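Local coordinates for predicted metal-dependent phosphohydrolase (Magnetospirillum magnetotacticum MS-1, PDB 3KH1), which is probably a metal-dependent phosphohydrolase of the HD-domain superfamily, possibly with 5'-deoxynucleotidase activity, at residues F86-A91 with D168-R173; E61-G66 with A134-A139; D141-L146 with K179-Y184. One frame throughout, in Å; residues are numbered along the deposited sequence.

The three contacts run from surface to interior of one HD domain, and none has a hydrogen bond between its own two segments. Contact 1 lies at the surface, where a loop meets helix 164-177, and mixes apolar groups with an imidazole and a guanidinium. Contact 2 is partly buried and contact 3 is buried; both are hydrocarbon and ring packing, and both use helix 132-151, in adjoining parts. That helix also reaches contact 1: R173 NH2 makes a 2.8 Å salt bridge to D138 OD1, while R142 of contact 3 packs against I87, L170 and R173. Contact 3 also borders the second subunit.

Contact 1: F86-A91 with D168-R173; sequences FIHDEA and DKLLPR
I87 and L170 bring the backbones to within 9.3 Å, CA to CA, where the type I turn F86-D89 of the loop before helix 96-108 meets helix 164-177. The side chains meet through the two methyls of L170. CD2 of L170 lies 3.9 Å from CG1 of I87, the two chains lying alongside with opposite headings. CD1 of L170 goes mainly to the imidazole of H88, 3.6 Å from CE1 and approaching the ring at a slant, though it also lies 4.1 Å from I87 CG1. The same imidazole carries CG2 of I87 on one face, 3.4 Å above the ring plane and offset toward the rim. I87 places CG1 anti to its own backbone N (chi1 -175°), and its CD1 then extends to R173, 4.1 Å from NH1. R173 gets its guanidinium there by a bend at chi3 (65°). Inside the turn, D89 N bonds to F86 O at 2.9 Å. A bound calcium ion sits about 6 Å from the nearest part of the I87 side chain. With no hydrogen bond between loop and helix, the join rests on van der Waals packing, and the charge of R173 is answered by D138 of helix 132-151, not by the loop.

Contact 2: E61-G66 with A134-A139; sequences EAVQIG and ARFADA
F136 meets V63 and I65 across the seam where the loop before helix 65-74 and the first turn of that helix come against helix 132-151, in the mainly helical HD-domain fold. The CA atoms of V63 and F136 are 7.6 Å apart. Traced outward, F136 makes its first touch at CB, 4.1 Å from CG2 of V63, and the two side chains cross nearly at right angles. From there CG stands anti to the backbone N (chi1 -169°), which carries the ring away from its own helix and toward the neighbouring segment. CD2 has two methyls on the same side of it: CG1 of V63 at 4.3 Å and CD1 of I65 at 4.0 Å. The closest touch is one atom further out, where CE2 is 3.7 Å from the same I65 CD1. Both aliphatic residues reach the ring obliquely. I65 leaves its backbone with CG1 anti to the carbonyl carbon (chi1 -68°), and only its last methyl arrives at the phenyl group. V63 and I65 were each modelled in two conformers, so these distances hold for one of them. A59 and V68 add further packing around the phenyl ring. Between the two aliphatic residues Q64 takes the N-cap position of helix 65-74, and its backbone N is hydrogen-bonded to OD1 of D133, at the start of helix 132-151.

Contact 3: D141-L146 with K179-Y184; sequences DRLQPL and KRLGAY
L143 touches both L181 and Y184, and the whole contact turns on that one leucine. Its two methyls divide the work. CD2 meets CD1 of L181 at 4.3 Å, methyl against methyl, and here the two segments come nearest, with the CA atoms of L143 and L181 7.9 Å apart. The other methyl, CD1, goes to the ring of Y184, 4.4 Å from its CD1, and lies at the ring edge close to the ring plane instead of over a face. With CG of L143 anti to the backbone N (chi1 176°), the fork lies across the approach to helix 179-195, and its two methyls are handed to different partners. These are segments of helix 132-151 and helix 179-195 in the HD-domain helical bundle, running in roughly the same direction here. Helix 164-177 packs beside them, taking L146 against L171 and I174. L181 is also packed on L140, one turn before L143. Toward solvent the contact thins out: K179 and R180 are exposed and make no contact with 141-146, R180 resting instead on Y58 and on L10 of the second subunit. Around Y184 that subunit closes in, its M14 touching both L143 and the tyrosine. On the other flank of helix 132-151, D141 OD1 is hydrogen-bonded to H44 NE2, and Q144 NE2 to E39 and H47.

Contact 1: F86-A91 with D168-R173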
loop_
_atom_site.group_PDB
_atom_site.type_symbol
_atom_site.label_atom_id
_atom_site.label_comp_id
_atom_site.label_asym_id
_atom_site.label_seq_id
_atom_site.Cartn_x
_atom_site.Cartn_y
_atom_site.Cartn_z
ATOM N N PHE A 86 -6.101 -11.579 -15.319
ATOM C CA PHE A 86 -5.493 -12.733 -14.647
ATOM C C PHE A 86 -4.323 -13.225 -15.493
ATOM O O PHE A 86 -4.436 -13.311 -16.701
ATOM C CB PHE A 86 -6.532 -13.806 -14.469
ATOM C CG PHE A 86 -6.048 -15.027 -13.732
ATOM C CD1 PHE A 86 -5.441 -14.930 -12.494
ATOM C CD2 PHE A 86 -6.217 -16.263 -14.299
ATOM C CE1 PHE A 86 -5.049 -16.080 -11.809
ATOM C CE2 PHE A 86 -5.821 -17.422 -13.658
ATOM C CZ PHE A 86 -5.245 -17.333 -12.386
ATOM N N ILE A 87 -3.206 -13.509 -14.845
ATOM C CA ILE A 87 -1.956 -13.782 -15.545
ATOM C C ILE A 87 -2.070 -14.927 -16.528
ATOM O O ILE A 87 -1.441 -14.895 -17.581
ATOM C CB ILE A 87 -0.812 -14.029 -14.492
ATOM C CG1 ILE A 87 0.548 -14.194 -15.168
ATOM C CG2 ILE A 87 -1.106 -15.285 -13.636
ATOM C CD1 ILE A 87 1.168 -12.971 -15.563
ATOM N N HIS A 88 -2.883 -15.934 -16.218
ATOM C CA HIS A 88 -3.045 -17.097 -17.082
ATOM C C HIS A 88 -4.164 -16.983 -18.131
ATOM O O HIS A 88 -4.381 -17.909 -18.925
ATOM C CB HIS A 88 -3.239 -18.348 -16.224
ATOM C CG HIS A 88 -2.090 -18.616 -15.296
ATOM N ND1 HIS A 88 -0.814 -18.904 -15.746
ATOM C CD2 HIS A 88 -2.013 -18.604 -13.946
ATOM C CE1 HIS A 88 -0.014 -19.075 -14.703
ATOM N NE2 HIS A 88 -0.710 -18.882 -13.602
ATOM N N ASP A 89 -4.823 -15.834 -18.174
ATOM C CA ASP A 89 -5.899 -15.593 -19.138
ATOM C C ASP A 89 -5.331 -15.009 -20.445
ATOM O O ASP A 89 -5.110 -13.771 -20.574
ATOM C CB ASP A 89 -6.946 -14.639 -18.539
ATOM C CG ASP A 89 -7.978 -15.350 -17.655
ATOM O OD1 ASP A 89 -8.011 -16.600 -17.600
ATOM O OD2 ASP A 89 -8.782 -14.622 -17.021
ATOM N N GLU A 90 -5.094 -15.899 -21.414
ATOM C CA GLU A 90 -4.660 -15.529 -22.788
ATOM C C GLU A 90 -5.495 -14.448 -23.518
ATOM O O GLU A 90 -4.910 -13.454 -23.980
ATOM C CB GLU A 90 -4.586 -16.779 -23.686
ATOM N N ALA A 91 -6.822 -14.627 -23.669
ATOM C CA ALA A 91 -7.647 -13.577 -24.330
ATOM C C ALA A 91 -7.447 -12.218 -23.622
ATOM O O ALA A 91 -7.403 -11.143 -24.256
ATOM C CB ALA A 91 -9.121 -13.957 -24.331
ATOM N N ASP A 168 5.364 -22.959 -13.851
ATOM C CA ASP A 168 6.783 -23.059 -14.190
ATOM C C ASP A 168 7.198 -22.003 -15.185
ATOM O O ASP A 168 8.361 -21.610 -15.265
ATOM C CB ASP A 168 7.130 -24.431 -14.799
ATOM C CG ASP A 168 7.332 -25.500 -13.755
ATOM O OD1 ASP A 168 7.543 -25.164 -12.555
ATOM O OD2 ASP A 168 7.314 -26.700 -14.139
ATOM N N LYS A 169 6.269 -21.546 -15.997
ATOM C CA LYS A 169 6.569 -20.468 -16.921
ATOM C C LYS A 169 6.836 -19.132 -16.206
ATOM O O LYS A 169 7.554 -18.297 -16.749
ATOM C CB LYS A 169 5.445 -20.320 -17.964
ATOM C CG LYS A 169 5.398 -21.476 -18.973
ATOM N N LEU A 170 6.252 -18.935 -15.001
ATOM C CA LEU A 170 6.369 -17.720 -14.209
ATOM C C LEU A 170 7.566 -17.739 -13.238
ATOM O O LEU A 170 8.099 -16.707 -12.878
ATOM C CB LEU A 170 5.090 -17.489 -13.402
ATOM C CG LEU A 170 3.838 -17.315 -14.243
ATOM C CD1 LEU A 170 2.670 -17.154 -13.251
ATOM C CD2 LEU A 170 3.953 -16.170 -15.233
ATOM N N LEU A 171 7.975 -18.931 -12.793
ATOM C CA LEU A 171 8.997 -19.019 -11.753
ATOM C C LEU A 171 10.340 -18.340 -12.148
ATOM O O LEU A 171 11.002 -17.747 -11.282
ATOM C CB LEU A 171 9.240 -20.469 -11.318
ATOM C CG LEU A 171 8.109 -21.058 -10.449
ATOM C CD1 LEU A 171 8.240 -22.536 -10.289
ATOM C CD2 LEU A 171 8.070 -20.427 -9.053
ATOM N N PRO A 172 10.733 -18.371 -13.445
ATOM C CA PRO A 172 11.989 -17.682 -13.768
ATOM C C PRO A 172 11.957 -16.170 -13.511
ATOM O O PRO A 172 13.016 -15.553 -13.320
ATOM C CB PRO A 172 12.168 -17.978 -15.254
ATOM C CG PRO A 172 11.430 -19.299 -15.431
ATOM C CD PRO A 172 10.233 -19.169 -14.573
ATOM N N ARG A 173 10.778 -15.583 -13.471
ATOM C CA ARG A 173 10.680 -14.165 -13.136
ATOM C C ARG A 173 11.051 -13.901 -11.681
ATOM O O ARG A 173 11.555 -12.831 -11.350
ATOM C CB ARG A 173 9.305 -13.610 -13.483
ATOM C CG ARG A 173 9.095 -13.459 -14.973
ATOM C CD ARG A 173 7.659 -13.291 -15.409
ATOM N NE ARG A 173 7.076 -12.069 -14.926
ATOM C CZ ARG A 173 5.899 -11.603 -15.320
ATOM N NH1 ARG A 173 5.169 -12.279 -16.212
ATOM N NH2 ARG A 173 5.425 -10.475 -14.804
#

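Contact 2: E61-G66 with A134-A139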
loop_
_atom_site.group_PDB
_atom_site.type_symbol
_atom_site.label_atom_id
_atom_site.label_comp_id
_atom_site.label_asym_id
_atom_site.label_seq_id
_atom_site.Cartn_x
_atom_site.Cartn_y
_atom_site.Cartn_z
ATOM N N GLU A 61 22.772 -6.109 -5.091
ATOM C CA GLU A 61 23.366 -4.884 -4.504
ATOM C C GLU A 61 22.903 -3.582 -5.187
ATOM O O GLU A 61 22.726 -2.535 -4.513
ATOM C CB GLU A 61 24.910 -4.983 -4.487
ATOM N N ALA A 62 22.697 -3.652 -6.503
ATOM C CA ALA A 62 22.383 -2.475 -7.291
ATOM C C ALA A 62 20.920 -2.026 -7.048
ATOM O O ALA A 62 20.581 -0.880 -7.434
ATOM C CB ALA A 62 22.646 -2.714 -8.845
ATOM N N VAL A 63 20.070 -2.821 -6.380
ATOM C CA VAL A 63 18.677 -2.403 -6.187
ATOM C C VAL A 63 18.533 -1.275 -5.142
ATOM O O VAL A 63 19.176 -1.307 -4.086
ATOM C CB VAL A 63 17.792 -3.598 -5.864
ATOM C CG1 VAL A 63 16.432 -3.158 -5.410
ATOM C CG2 VAL A 63 17.656 -4.487 -7.111
ATOM N N GLN A 64 17.698 -0.263 -5.451
ATOM C CA GLN A 64 17.347 0.772 -4.497
ATOM C C GLN A 64 15.978 0.390 -3.951
ATOM O O GLN A 64 14.956 0.488 -4.637
ATOM C CB GLN A 64 17.288 2.128 -5.183
ATOM C CG GLN A 64 18.653 2.641 -5.650
ATOM C CD GLN A 64 18.601 4.120 -5.937
ATOM O OE1 GLN A 64 18.689 4.948 -5.017
ATOM N NE2 GLN A 64 18.342 4.474 -7.191
ATOM N N ILE A 65 15.959 -0.113 -2.723
ATOM C CA ILE A 65 14.753 -0.709 -2.176
ATOM C C ILE A 65 13.599 0.305 -2.046
ATOM O O ILE A 65 12.460 -0.044 -2.263
ATOM C CB ILE A 65 15.053 -1.424 -0.835
ATOM C CG1 ILE A 65 15.943 -2.667 -1.078
ATOM C CG2 ILE A 65 13.765 -1.714 -0.034
ATOM C CD1 ILE A 65 15.244 -3.817 -1.800
ATOM N N GLY A 66 13.876 1.547 -1.685
ATOM C CA GLY A 66 12.836 2.555 -1.610
ATOM C C GLY A 66 12.204 2.834 -2.962
ATOM O O GLY A 66 11.005 3.094 -3.073
ATOM N N ALA A 134 13.319 -3.207 -11.406
ATOM C CA ALA A 134 12.131 -3.819 -11.970
ATOM C C ALA A 134 12.140 -5.333 -11.791
ATOM O O ALA A 134 11.079 -5.911 -11.561
ATOM C CB ALA A 134 11.963 -3.426 -13.469
ATOM N N ARG A 135 13.296 -5.978 -11.903
ATOM C CA ARG A 135 13.376 -7.403 -11.715
ATOM C C ARG A 135 13.057 -7.809 -10.280
ATOM O O ARG A 135 12.357 -8.802 -10.048
ATOM C CB ARG A 135 14.722 -8.000 -12.133
ATOM C CG ARG A 135 14.886 -8.070 -13.643
ATOM C CD ARG A 135 16.164 -8.747 -14.068
ATOM N NE ARG A 135 17.198 -7.763 -14.216
ATOM C CZ ARG A 135 18.211 -7.559 -13.387
ATOM N NH1 ARG A 135 18.350 -8.255 -12.247
ATOM N NH2 ARG A 135 19.087 -6.604 -13.697
ATOM N N PHE A 136 13.539 -7.039 -9.308
ATOM C CA PHE A 136 13.243 -7.373 -7.910
ATOM C C PHE A 136 11.760 -7.101 -7.617
ATOM O O PHE A 136 11.095 -7.905 -7.016
ATOM C CB PHE A 136 14.180 -6.638 -6.961
ATOM C CG PHE A 136 14.107 -7.141 -5.560
ATOM C CD1 PHE A 136 14.495 -8.437 -5.244
ATOM C CD2 PHE A 136 13.652 -6.311 -4.525
ATOM C CE1 PHE A 136 14.387 -8.881 -3.959
ATOM C CE2 PHE A 136 13.561 -6.772 -3.203
ATOM C CZ PHE A 136 13.939 -8.035 -2.939
ATOM N N ALA A 137 11.246 -5.972 -8.117
ATOM C CA ALA A 137 9.816 -5.661 -7.975
ATOM C C ALA A 137 8.944 -6.772 -8.564
ATOM O O ALA A 137 7.992 -7.264 -7.926
ATOM C CB ALA A 137 9.506 -4.334 -8.685
ATOM N N ASP A 138 9.265 -7.198 -9.785
ATOM C CA ASP A 138 8.482 -8.216 -10.469
ATOM C C ASP A 138 8.570 -9.568 -9.736
ATOM O O ASP A 138 7.577 -10.289 -9.624
ATOM C CB ASP A 138 8.960 -8.375 -11.913
ATOM C CG ASP A 138 8.055 -9.268 -12.742
ATOM O OD1 ASP A 138 6.879 -8.889 -12.949
ATOM O OD2 ASP A 138 8.555 -10.318 -13.219
ATOM N N ALA A 139 9.750 -9.898 -9.209
ATOM C CA ALA A 139 9.915 -11.157 -8.478
ATOM C C ALA A 139 9.012 -11.191 -7.245
ATOM O O ALA A 139 8.351 -12.203 -6.970
ATOM C CB ALA A 139 11.393 -11.279 -8.095
#

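Contact 3: D141-L146 with K179-Y184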
loop_
_atom_site.group_PDB
_atom_site.type_symbol
_atom_site.label_atom_id
_atom_site.label_comp_id
_atom_site.label_asym_id
_atom_site.label_seq_id
_atom_site.Cartn_x
_atom_site.Cartn_y
_atom_site.Cartn_z
ATOM N N ASP A 141 6.260 -9.443 -6.763
ATOM C CA ASP A 141 4.892 -9.454 -7.245
ATOM C C ASP A 141 4.443 -10.835 -7.708
ATOM O O ASP A 141 3.272 -11.204 -7.564
ATOM C CB ASP A 141 4.699 -8.475 -8.379
ATOM C CG ASP A 141 3.267 -8.304 -8.718
ATOM O OD1 ASP A 141 2.528 -7.808 -7.841
ATOM O OD2 ASP A 141 2.922 -8.620 -9.848
ATOM N N ARG A 142 5.378 -11.609 -8.263
ATOM C CA ARG A 142 5.069 -12.958 -8.719
ATOM C C ARG A 142 5.105 -13.962 -7.576
ATOM O O ARG A 142 4.434 -15.005 -7.610
ATOM C CB ARG A 142 6.060 -13.374 -9.805
ATOM C CG ARG A 142 5.913 -12.599 -11.107
ATOM C CD ARG A 142 5.028 -13.277 -12.075
ATOM N NE ARG A 142 3.698 -13.674 -11.615
ATOM C CZ ARG A 142 2.597 -12.902 -11.582
ATOM N NH1 ARG A 142 2.602 -11.641 -12.041
ATOM N NH2 ARG A 142 1.439 -13.422 -11.160
ATOM N N LEU A 143 5.891 -13.690 -6.528
ATOM C CA LEU A 143 5.969 -14.613 -5.378
ATOM C C LEU A 143 4.707 -14.593 -4.557
ATOM O O LEU A 143 4.220 -15.630 -4.092
ATOM C CB LEU A 143 7.132 -14.176 -4.511
ATOM C CG LEU A 143 7.359 -14.933 -3.195
ATOM C CD1 LEU A 143 7.579 -16.447 -3.428
ATOM C CD2 LEU A 143 8.537 -14.353 -2.391
ATOM N N GLN A 144 4.190 -13.394 -4.324
ATOM C CA GLN A 144 3.076 -13.264 -3.398
ATOM C C GLN A 144 1.833 -14.118 -3.747
ATOM O O GLN A 144 1.250 -14.750 -2.836
ATOM C CB GLN A 144 2.748 -11.795 -3.140
ATOM C CG GLN A 144 1.637 -11.505 -2.114
ATOM C CD GLN A 144 0.280 -11.312 -2.722
ATOM O OE1 GLN A 144 0.035 -11.609 -3.908
ATOM N NE2 GLN A 144 -0.625 -10.705 -1.918
ATOM N N PRO A 145 1.420 -14.183 -5.020
ATOM C CA PRO A 145 0.263 -15.016 -5.321
ATOM C C PRO A 145 0.520 -16.498 -5.064
ATOM O O PRO A 145 -0.418 -17.247 -4.807
ATOM C CB PRO A 145 -0.063 -14.721 -6.788
ATOM C CG PRO A 145 0.651 -13.491 -7.053
ATOM C CD PRO A 145 1.779 -13.313 -6.152
ATOM N N LEU A 146 1.758 -16.936 -5.220
ATOM C CA LEU A 146 2.130 -18.320 -4.883
ATOM C C LEU A 146 1.935 -18.597 -3.403
ATOM O O LEU A 146 1.362 -19.626 -2.996
ATOM C CB LEU A 146 3.554 -18.639 -5.314
ATOM C CG LEU A 146 3.883 -18.417 -6.783
ATOM C CD1 LEU A 146 5.374 -18.761 -7.049
ATOM C CD2 LEU A 146 2.968 -19.158 -7.724
ATOM N N LYS A 179 17.750 -15.396 -6.577
ATOM C CA LYS A 179 17.921 -16.823 -6.624
ATOM C C LYS A 179 17.354 -17.506 -5.366
ATOM O O LYS A 179 16.732 -18.559 -5.459
ATOM C CB LYS A 179 19.397 -17.215 -6.840
ATOM C CG LYS A 179 19.913 -16.884 -8.234
ATOM C CD LYS A 179 21.308 -17.488 -8.482
ATOM N N ARG A 180 17.538 -16.892 -4.200
ATOM C CA ARG A 180 17.045 -17.482 -2.960
ATOM C C ARG A 180 15.494 -17.502 -2.947
ATOM O O ARG A 180 14.871 -18.494 -2.543
ATOM C CB ARG A 180 17.605 -16.713 -1.763
ATOM C CG ARG A 180 17.317 -17.315 -0.393
ATOM C CD ARG A 180 18.250 -18.492 0.002
ATOM N NE ARG A 180 17.624 -19.356 1.014
ATOM C CZ ARG A 180 16.529 -20.104 0.810
ATOM N NH1 ARG A 180 15.918 -20.137 -0.385
ATOM N NH2 ARG A 180 16.041 -20.840 1.809
ATOM N N LEU A 181 14.858 -16.403 -3.358
ATOM C CA LEU A 181 13.396 -16.397 -3.413
ATOM C C LEU A 181 12.889 -17.328 -4.510
ATOM O O LEU A 181 11.834 -17.958 -4.339
ATOM C CB LEU A 181 12.831 -14.980 -3.534
ATOM C CG LEU A 181 13.148 -14.000 -2.406
ATOM C CD1 LEU A 181 12.521 -12.663 -2.778
ATOM C CD2 LEU A 181 12.723 -14.501 -1.006
ATOM N N GLY A 182 13.618 -17.442 -5.626
ATOM C CA GLY A 182 13.234 -18.402 -6.629
ATOM C C GLY A 182 13.260 -19.836 -6.136
ATOM O O GLY A 182 12.363 -20.617 -6.426
ATOM N N ALA A 183 14.299 -20.196 -5.401
ATOM C CA ALA A 183 14.410 -21.521 -4.801
ATOM C C ALA A 183 13.287 -21.775 -3.816
ATOM O O ALA A 183 12.697 -22.863 -3.808
ATOM C CB ALA A 183 15.819 -21.681 -4.126
ATOM N N TYR A 184 12.939 -20.753 -3.013
ATOM C CA TYR A 184 11.801 -20.879 -2.105
ATOM C C TYR A 184 10.538 -21.167 -2.852
ATOM O O TYR A 184 9.767 -22.069 -2.515
ATOM C CB TYR A 184 11.680 -19.643 -1.229
ATOM C CG TYR A 184 10.575 -19.731 -0.229
ATOM C CD1 TYR A 184 9.295 -19.302 -0.535
ATOM C CD2 TYR A 184 10.794 -20.285 1.027
ATOM C CE1 TYR A 184 8.262 -19.459 0.378
ATOM C CE2 TYR A 184 9.760 -20.361 1.953
ATOM C CZ TYR A 184 8.501 -19.961 1.614
ATOM O OH TYR A 184 7.473 -20.057 2.527
#